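Local atomic coordinates of putative GGDEF domain membrane protein (Pseudomonas fluorescens, PDB entry 5EUH), a protein that probably catalyses, through this GGDEF domain, the condensation of two GTP molecules into the second messenger c-di-GMP with release of two diphosphates. Residues L19-W23 / I136-L142; L33-M37 / L141-D146; I104-E109 / M121-I125. All coordinates share one frame; numbering follows the deposited sequence.

Contact 1 (L19-W23 / I136-L142). With SO4 (sulfate ion), chain F.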
loop_
_atom_site.group_PDB
_atom_site.type_symbol
_atom_site.label_atom_id
_atom_site.label_comp_id
_atom_site.label_asym_id
_atom_site.label_seq_id
_atom_site.Cartn_x
_atom_site.Cartn_y
_atom_site.Cartn_z
ATOM N N LEU A 19 0.326 12.510 5.875
ATOM C CA LEU A 19 -1.066 12.427 5.452
ATOM C C LEU A 19 -1.905 13.544 6.057
ATOM O O LEU A 19 -2.846 14.023 5.417
ATOM C CB LEU A 19 -1.642 11.062 5.821
ATOM C CG LEU A 19 -3.079 10.781 5.388
ATOM C CD1 LEU A 19 -3.243 10.982 3.890
ATOM C CD2 LEU A 19 -3.468 9.373 5.786
ATOM N N ARG A 20 -1.586 13.970 7.280
ATOM C CA ARG A 20 -2.315 15.081 7.880
ATOM C C ARG A 20 -2.084 16.370 7.105
ATOM O O ARG A 20 -3.022 17.138 6.871
ATOM C CB ARG A 20 -1.909 15.255 9.342
ATOM C CG ARG A 20 -2.509 14.223 10.276
ATOM C CD ARG A 20 -2.296 14.605 11.729
ATOM N NE ARG A 20 -0.903 14.476 12.137
ATOM C CZ ARG A 20 -0.403 13.404 12.742
ATOM N NH1 ARG A 20 -1.186 12.370 13.010
ATOM N NH2 ARG A 20 0.878 13.368 13.081
ATOM N N HIS A 21 -0.838 16.624 6.700
ATOM C CA HIS A 21 -0.541 17.822 5.924
ATOM C C HIS A 21 -1.097 17.716 4.511
ATOM O O HIS A 21 -1.667 18.679 3.988
ATOM C CB HIS A 21 0.966 18.067 5.901
ATOM C CG HIS A 21 1.518 18.520 7.216
ATOM N ND1 HIS A 21 2.713 18.057 7.723
ATOM C CD2 HIS A 21 1.036 19.394 8.129
ATOM C CE1 HIS A 21 2.942 18.626 8.893
ATOM N NE2 HIS A 21 1.939 19.444 9.162
ATOM N N GLU A 22 -0.948 16.552 3.878
ATOM C CA GLU A 22 -1.525 16.353 2.556
ATOM C C GLU A 22 -3.046 16.392 2.590
ATOM O O GLU A 22 -3.673 16.636 1.554
ATOM C CB GLU A 22 -1.049 15.025 1.971
ATOM C CG GLU A 22 -1.103 14.974 0.462
ATOM C CD GLU A 22 -0.137 15.947 -0.183
ATOM O OE1 GLU A 22 -0.577 16.755 -1.026
ATOM O OE2 GLU A 22 1.065 15.897 0.147
ATOM N N TRP A 23 -3.647 16.157 3.756
ATOM C CA TRP A 23 -5.096 16.250 3.889
ATOM C C TRP A 23 -5.567 17.692 3.760
ATOM O O TRP A 23 -6.412 18.009 2.915
ATOM C CB TRP A 23 -5.535 15.657 5.228
ATOM C CG TRP A 23 -6.970 15.909 5.544
ATOM C CD1 TRP A 23 -7.466 16.805 6.441
ATOM C CD2 TRP A 23 -8.102 15.267 4.951
ATOM N NE1 TRP A 23 -8.835 16.758 6.448
ATOM C CE2 TRP A 23 -9.251 15.820 5.541
ATOM C CE3 TRP A 23 -8.253 14.274 3.980
ATOM C CZ2 TRP A 23 -10.535 15.416 5.195
ATOM C CZ3 TRP A 23 -9.527 13.874 3.637
ATOM C CH2 TRP A 23 -10.653 14.443 4.243
ATOM N N ILE A 136 -16.376 13.206 3.866
ATOM C CA ILE A 136 -15.732 12.344 4.850
ATOM C C ILE A 136 -14.573 13.089 5.496
ATOM O O ILE A 136 -14.176 14.166 5.037
ATOM C CB ILE A 136 -15.250 11.029 4.211
ATOM C CG1 ILE A 136 -14.099 11.299 3.247
ATOM C CG2 ILE A 136 -16.399 10.337 3.501
ATOM C CD1 ILE A 136 -13.497 10.046 2.662
ATOM N N SER A 137 -14.029 12.523 6.563
ATOM C CA SER A 137 -12.888 13.081 7.266
ATOM C C SER A 137 -11.654 12.235 6.980
ATOM O O SER A 137 -11.694 11.267 6.218
ATOM C CB SER A 137 -13.166 13.160 8.768
ATOM O OG SER A 137 -13.211 11.867 9.338
ATOM N N LEU A 138 -10.539 12.612 7.607
ATOM C CA LEU A 138 -9.303 11.871 7.395
ATOM C C LEU A 138 -9.366 10.501 8.054
ATOM O O LEU A 138 -8.850 9.519 7.507
ATOM C CB LEU A 138 -8.117 12.676 7.922
ATOM C CG LEU A 138 -6.729 12.110 7.621
ATOM C CD1 LEU A 138 -6.548 11.910 6.124
ATOM C CD2 LEU A 138 -5.659 13.030 8.179
ATOM N N GLU A 139 -9.997 10.413 9.225
ATOM C CA GLU A 139 -10.140 9.122 9.887
ATOM C C GLU A 139 -11.043 8.195 9.086
ATOM O O GLU A 139 -10.797 6.986 9.015
ATOM C CB GLU A 139 -10.686 9.318 11.299
ATOM C CG GLU A 139 -10.790 8.038 12.102
ATOM C CD GLU A 139 -11.458 8.253 13.441
ATOM O OE1 GLU A 139 -11.983 9.363 13.669
ATOM O OE2 GLU A 139 -11.458 7.315 14.266
ATOM N N GLN A 140 -12.091 8.746 8.471
ATOM C CA GLN A 140 -12.958 7.939 7.625
ATOM C C GLN A 140 -12.251 7.515 6.345
ATOM O O GLN A 140 -12.534 6.437 5.811
ATOM C CB GLN A 140 -14.238 8.711 7.308
ATOM C CG GLN A 140 -14.930 9.254 8.545
ATOM C CD GLN A 140 -16.304 9.816 8.258
ATOM O OE1 GLN A 140 -16.444 10.859 7.620
ATOM N NE2 GLN A 140 -17.331 9.125 8.733
ATOM N N LEU A 141 -11.330 8.341 5.845
ATOM C CA LEU A 141 -10.563 7.978 4.659
ATOM C C LEU A 141 -9.629 6.809 4.948
ATOM O O LEU A 141 -9.529 5.869 4.151
ATOM C CB LEU A 141 -9.771 9.186 4.162
ATOM C CG LEU A 141 -8.998 8.997 2.858
ATOM C CD1 LEU A 141 -9.945 9.027 1.673
ATOM C CD2 LEU A 141 -7.921 10.050 2.717
ATOM N N LEU A 142 -8.928 6.858 6.082
ATOM C CA LEU A 142 -8.073 5.744 6.473
ATOM C C LEU A 142 -8.894 4.503 6.790
ATOM O O LEU A 142 -8.465 3.378 6.508
ATOM C CB LEU A 142 -7.220 6.139 7.676
ATOM C CG LEU A 142 -6.040 7.072 7.411
ATOM C CD1 LEU A 142 -5.929 8.114 8.509
ATOM C CD2 LEU A 142 -4.759 6.263 7.313
HETATM S S SO4 F . 1.435 17.399 12.899
HETATM O O1 SO4 F . 0.476 17.790 11.871
HETATM O O2 SO4 F . 2.736 17.985 12.595
HETATM O O3 SO4 F . 0.977 17.872 14.201
HETATM O O4 SO4 F . 1.552 15.945 12.925
#
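The indole of Trp23 lies with one face against the first turn of helix 138-154: Leu138 CB sits 4.0 Å from the centroid of the five-membered ring of Trp23 and 14° off the ring normal, a CH-pi contact. At the edge of the six-membered ring, in its plane, the carbonyl oxygen Ile136 O is 3.6 Å from Trp23 CH2. Beyond the segments, Trp130 meets the indole edge-to-face.

Leu138 serves three partners at once. Its chi1 of -173° carries the branch alongside the indole, where the two methyls part. Leu138 CD1 lies 3.6 Å from Trp23 CE3 and also touches Leu19 CG, while Leu138 CD2 rests on the backbone and CG of Arg20. One turn further along helix 138-154, Leu142 meets Leu19 tip to tip, Leu142 CD2 to Leu19 CD2 at 3.7 Å. The short helical segments run at 118° with their axes 11.6 Å apart, a spacing bridged by the leucines and the tryptophan.

The start of helix 138-154 is closed by a capping box. Ser137 N donates to a lone pair of Gln140 OE1 (3.1 Å), and Gln140 N returns a weak bond to Ser137 OG. On the outer side of helix 12-29, Arg20 grips one sulfate oxygen with two N-H groups, NH2 to O4 at 2.7 Å and NE to the same O4 at 3.0 Å; the ion probably comes from the crystallisation liquor.

No hydrogen bond joins the two segments, so their cohesion is apolar and aromatic, whereas the polar bonds serve the helix start and the bound anion.

Contact 2 (L33-M37 / L141-D146)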
loop_
_atom_site.group_PDB
_atom_site.type_symbol
_atom_site.label_atom_id
_atom_site.label_comp_id
_atom_site.label_asym_id
_atom_site.label_seq_id
_atom_site.Cartn_x
_atom_site.Cartn_y
_atom_site.Cartn_z
ATOM N N LEU A 33 -7.423 12.728 -3.300
ATOM C CA LEU A 33 -6.385 12.152 -2.455
ATOM C C LEU A 33 -6.717 10.685 -2.223
ATOM O O LEU A 33 -7.743 10.369 -1.612
ATOM C CB LEU A 33 -6.285 12.905 -1.126
ATOM C CG LEU A 33 -5.328 12.331 -0.086
ATOM C CD1 LEU A 33 -3.888 12.481 -0.540
ATOM C CD2 LEU A 33 -5.547 13.001 1.258
ATOM N N SER A 34 -5.852 9.795 -2.704
ATOM C CA SER A 34 -6.075 8.360 -2.633
ATOM C C SER A 34 -5.120 7.713 -1.638
ATOM O O SER A 34 -4.002 8.186 -1.423
ATOM C CB SER A 34 -5.900 7.706 -4.005
ATOM O OG SER A 34 -6.874 8.175 -4.918
ATOM N N LEU A 35 -5.578 6.621 -1.037
ATOM C CA LEU A 35 -4.778 5.816 -0.130
ATOM C C LEU A 35 -4.703 4.384 -0.637
ATOM O O LEU A 35 -5.632 3.886 -1.275
ATOM C CB LEU A 35 -5.362 5.817 1.284
ATOM C CG LEU A 35 -4.726 6.743 2.315
ATOM C CD1 LEU A 35 -4.814 8.189 1.865
ATOM C CD2 LEU A 35 -5.412 6.551 3.652
ATOM N N LEU A 36 -3.585 3.726 -0.342
ATOM C CA LEU A 36 -3.396 2.315 -0.643
ATOM C C LEU A 36 -2.949 1.602 0.621
ATOM O O LEU A 36 -2.014 2.048 1.290
ATOM C CB LEU A 36 -2.358 2.097 -1.747
ATOM C CG LEU A 36 -2.587 2.679 -3.140
ATOM C CD1 LEU A 36 -1.568 2.094 -4.100
ATOM C CD2 LEU A 36 -3.995 2.416 -3.626
ATOM N N MET A 37 -3.618 0.500 0.947
ATOM C CA MET A 37 -3.211 -0.381 2.032
ATOM C C MET A 37 -2.805 -1.714 1.423
ATOM O O MET A 37 -3.629 -2.387 0.798
ATOM C CB MET A 37 -4.332 -0.565 3.050
ATOM C CG MET A 37 -4.720 0.702 3.775
ATOM S SD MET A 37 -3.446 1.279 4.906
ATOM C CE MET A 37 -4.273 2.710 5.595
ATOM N N LEU A 141 -11.330 8.341 5.845
ATOM C CA LEU A 141 -10.563 7.978 4.659
ATOM C C LEU A 141 -9.629 6.809 4.948
ATOM O O LEU A 141 -9.529 5.869 4.151
ATOM C CB LEU A 141 -9.771 9.186 4.162
ATOM C CG LEU A 141 -8.998 8.997 2.858
ATOM C CD1 LEU A 141 -9.945 9.027 1.673
ATOM C CD2 LEU A 141 -7.921 10.050 2.717
ATOM N N LEU A 142 -8.928 6.858 6.082
ATOM C CA LEU A 142 -8.073 5.744 6.473
ATOM C C LEU A 142 -8.894 4.503 6.790
ATOM O O LEU A 142 -8.465 3.378 6.508
ATOM C CB LEU A 142 -7.220 6.139 7.676
ATOM C CG LEU A 142 -6.040 7.072 7.411
ATOM C CD1 LEU A 142 -5.929 8.114 8.509
ATOM C CD2 LEU A 142 -4.759 6.263 7.313
ATOM N N PHE A 143 -10.078 4.690 7.377
ATOM C CA PHE A 143 -10.923 3.553 7.722
ATOM C C PHE A 143 -11.400 2.821 6.475
ATOM O O PHE A 143 -11.446 1.587 6.450
ATOM C CB PHE A 143 -12.114 4.023 8.559
ATOM C CG PHE A 143 -12.932 2.905 9.139
ATOM C CD1 PHE A 143 -13.986 2.356 8.430
ATOM C CD2 PHE A 143 -12.653 2.412 10.400
ATOM C CE1 PHE A 143 -14.739 1.331 8.963
ATOM C CE2 PHE A 143 -13.405 1.388 10.938
ATOM C CZ PHE A 143 -14.449 0.847 10.218
ATOM N N ALA A 144 -11.760 3.566 5.427
ATOM C CA ALA A 144 -12.270 2.935 4.216
ATOM C C ALA A 144 -11.195 2.131 3.497
ATOM O O ALA A 144 -11.515 1.184 2.772
ATOM C CB ALA A 144 -12.857 3.991 3.283
ATOM N N ALA A 145 -9.924 2.488 3.678
ATOM C CA ALA A 145 -8.859 1.769 2.988
ATOM C C ALA A 145 -8.510 0.466 3.695
ATOM O O ALA A 145 -8.268 -0.550 3.036
ATOM C CB ALA A 145 -7.623 2.655 2.854
ATOM N N ASP A 146 -8.483 0.473 5.028
ATOM C CA ASP A 146 -8.257 -0.765 5.767
ATOM C C ASP A 146 -9.442 -1.710 5.633
ATOM O O ASP A 146 -9.265 -2.932 5.567
ATOM C CB ASP A 146 -7.990 -0.462 7.237
ATOM C CG ASP A 146 -6.561 -0.034 7.492
ATOM O OD1 ASP A 146 -5.685 -0.342 6.655
ATOM O OD2 ASP A 146 -6.306 0.593 8.542
#
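Met37 and Ala145 mark the closest backbone approach, their CA atoms 6.1 Å apart, and the small methyl of Ala145 leaves room for the strand to come in. Met37 CG settles against it, 3.6 Å from Ala145 CB, while Leu35 CB borders the same methyl from further back along the strand. Because the Met37 chain bends at chi2 (-69°), its sulfur and methyl fold back along the helix and Met37 CE reaches Leu142 CD2 at 4.0 Å. At the rim of the contact the Asp146 carboxylate borders the Met37 chain without a bond.

Leu35 is the central bump, wedged between two successive helix leucines: Leu35 CD1 lies 3.7 Å from Leu141 CD2, and Leu35 CD2 is equally close to Leu142 CD2. Leu33 extends the row and crosses Leu141 at about a right angle, with their CD2 atoms 4.1 Å apart.

The axes of the short segments approach to 8.0 Å at an angle of 40°, a closeness consistent with the small Ala145 at the nearest point. Helix 138-154 packs on one face of the central sheet of the GGDEF domain, over its middle strand 33-40. That strand is bonded through its backbone to strands 84-90 and 123-130, and helix 12-29 flanks the leucines through Leu19.

Contact 3 (I104-E109 / M121-I125); sequences IRAAVE and MTVSI
Val108 and Val123 come together through their first torsions. In Val108, chi1 of 174° sets CG1 anti to the backbone N; in Val123, chi1 of -67° sets CG1 anti to the carbonyl carbon. Val108 CG1 and Val123 CG1 meet at 3.8 Å, the side chains crossing at about a right angle. The other methyl, Val123 CG2, is turned to the helix backbone and lies 3.9 Å from Arg105 CA.

Towards the start of the helical segment, Ile125 presents CD1 to Ile104 CG2 at 4.3 Å and also borders the backbone N and CB of Arg105. At the other end the packing involves main chain: Met121 O faces Glu109 CA at 3.4 Å in a CA-H...O contact that is nearly straight at the hydrogen.

The axes of helix 104-109 and strand 123-125 run at 174°, almost antiparallel, and 8.6 Å apart. This is the helix-to-strand half of a beta-alpha-beta crossover in the GGDEF domain. Helix 94-109 links the mutually parallel strands 84-90 and 123-130, passing over strand 33-40 between them, and its end leads into strand 123-130 after a connection that includes the short helix 111-114. Helix 52-69 flanks the same layer, its Leu62 touching Val108.

Along the outer side of the helix, the Arg105 chain bends near its end and brings NH1 to Glu109 OE1 in a salt bridge, Arg105 NH1 to Glu109 OE1 at 3.0 Å. The bond is nearly straight and meets the oxygen from above the carboxylate plane, while that oxygen stays close to the guanidinium plane. NH2 of Arg105 pairs with Glu102, and Asn158 bonds both NH1 and, weakly, Glu109 OE2. Thr122 OG1 is hydrogen-bonded to Asp41 OD2.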
loop_
_atom_site.group_PDB
_atom_site.type_symbol
_atom_site.label_atom_id
_atom_site.label_comp_id
_atom_site.label_asym_id
_atom_site.label_seq_id
_atom_site.Cartn_x
_atom_site.Cartn_y
_atom_site.Cartn_z
ATOM N N ILE A 104 1.183 -3.057 -9.035
ATOM C CA ILE A 104 1.881 -3.571 -7.858
ATOM C C ILE A 104 1.482 -5.017 -7.598
ATOM O O ILE A 104 2.330 -5.878 -7.340
ATOM C CB ILE A 104 1.595 -2.682 -6.634
ATOM C CG1 ILE A 104 2.186 -1.287 -6.830
ATOM C CG2 ILE A 104 2.155 -3.315 -5.372
ATOM C CD1 ILE A 104 1.963 -0.369 -5.653
ATOM N N ARG A 105 0.180 -5.303 -7.657
ATOM C CA ARG A 105 -0.291 -6.659 -7.401
ATOM C C ARG A 105 0.277 -7.637 -8.419
ATOM O O ARG A 105 0.797 -8.699 -8.056
ATOM C CB ARG A 105 -1.818 -6.700 -7.417
ATOM C CG ARG A 105 -2.386 -8.057 -7.051
ATOM C CD ARG A 105 -3.768 -8.268 -7.637
ATOM N NE ARG A 105 -3.743 -8.303 -9.095
ATOM C CZ ARG A 105 -3.227 -9.298 -9.808
ATOM N NH1 ARG A 105 -2.678 -10.336 -9.196
ATOM N NH2 ARG A 105 -3.249 -9.251 -11.132
ATOM N N ALA A 106 0.189 -7.293 -9.705
ATOM C CA ALA A 106 0.667 -8.195 -10.747
ATOM C C ALA A 106 2.169 -8.423 -10.640
ATOM O O ALA A 106 2.651 -9.538 -10.863
ATOM C CB ALA A 106 0.303 -7.644 -12.124
ATOM N N ALA A 107 2.924 -7.379 -10.293
ATOM C CA ALA A 107 4.374 -7.510 -10.222
ATOM C C ALA A 107 4.797 -8.423 -9.078
ATOM O O ALA A 107 5.742 -9.208 -9.221
ATOM C CB ALA A 107 5.019 -6.134 -10.077
ATOM N N VAL A 108 4.115 -8.331 -7.936
ATOM C CA VAL A 108 4.438 -9.195 -6.806
ATOM C C VAL A 108 4.118 -10.646 -7.137
ATOM O O VAL A 108 4.860 -11.562 -6.765
ATOM C CB VAL A 108 3.685 -8.719 -5.550
ATOM C CG1 VAL A 108 3.886 -9.692 -4.396
ATOM C CG2 VAL A 108 4.136 -7.323 -5.165
ATOM N N GLU A 109 3.013 -10.875 -7.849
ATOM C CA GLU A 109 2.633 -12.233 -8.219
ATOM C C GLU A 109 3.672 -12.870 -9.132
ATOM O O GLU A 109 3.940 -14.074 -9.036
ATOM C CB GLU A 109 1.261 -12.216 -8.889
ATOM C CG GLU A 109 0.667 -13.583 -9.147
ATOM C CD GLU A 109 -0.691 -13.498 -9.808
ATOM O OE1 GLU A 109 -0.973 -12.467 -10.454
ATOM O OE2 GLU A 109 -1.479 -14.457 -9.679
ATOM N N MET A 121 4.262 -15.539 -4.124
ATOM C CA MET A 121 3.751 -14.592 -3.147
ATOM C C MET A 121 2.748 -13.667 -3.817
ATOM O O MET A 121 2.856 -13.374 -5.010
ATOM C CB MET A 121 4.890 -13.782 -2.524
ATOM C CG MET A 121 4.500 -13.021 -1.284
ATOM S SD MET A 121 5.935 -12.293 -0.486
ATOM C CE MET A 121 5.370 -12.271 1.210
ATOM N N THR A 122 1.770 -13.215 -3.036
ATOM C CA THR A 122 0.763 -12.277 -3.510
ATOM C C THR A 122 0.528 -11.220 -2.441
ATOM O O THR A 122 0.993 -11.337 -1.305
ATOM C CB THR A 122 -0.554 -12.978 -3.854
ATOM O OG1 THR A 122 -1.069 -13.632 -2.688
ATOM C CG2 THR A 122 -0.353 -14.005 -4.961
ATOM N N VAL A 123 -0.204 -10.175 -2.820
ATOM C CA VAL A 123 -0.564 -9.095 -1.911
ATOM C C VAL A 123 -2.030 -8.748 -2.118
ATOM O O VAL A 123 -2.590 -8.940 -3.201
ATOM C CB VAL A 123 0.314 -7.836 -2.112
ATOM C CG1 VAL A 123 1.752 -8.107 -1.701
ATOM C CG2 VAL A 123 0.241 -7.353 -3.555
ATOM N N SER A 124 -2.651 -8.237 -1.062
ATOM C CA SER A 124 -4.009 -7.719 -1.113
ATOM C C SER A 124 -3.963 -6.213 -0.901
ATOM O O SER A 124 -3.175 -5.718 -0.091
ATOM C CB SER A 124 -4.895 -8.383 -0.055
ATOM O OG SER A 124 -4.838 -9.795 -0.159
ATOM N N ILE A 125 -4.799 -5.485 -1.636
ATOM C CA ILE A 125 -4.728 -4.031 -1.689
ATOM C C ILE A 125 -6.122 -3.456 -1.479
ATOM O O ILE A 125 -7.083 -3.895 -2.118
ATOM C CB ILE A 125 -4.137 -3.543 -3.026
ATOM C CG1 ILE A 125 -2.703 -4.053 -3.196
ATOM C CG2 ILE A 125 -4.157 -2.027 -3.102
ATOM C CD1 ILE A 125 -2.076 -3.681 -4.513
#

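How the contacts relate
Contacts 1 and 2 form one continuous body of packing: their centres are 8 Å apart, they share Leu141 and Leu142, and Leu19 CD1 lies 3.8 Å from Leu35 CD1. Contact 3 sits on the opposite side of the chain's centre, 18 Å from contact 2 and 25 Å from contact 1 between centres. It is reached through neighbouring strands 33-40 and 123-130, where Met37 O is 4.0 Å from Ile125 CG2. Along the chain, contact 3 is nested inside the loops closed by the other two. The side chains of Leu33 and Ile104 each come within about 9 Å of a bound c-di-GMP, and that of Leu19 within about 13 Å.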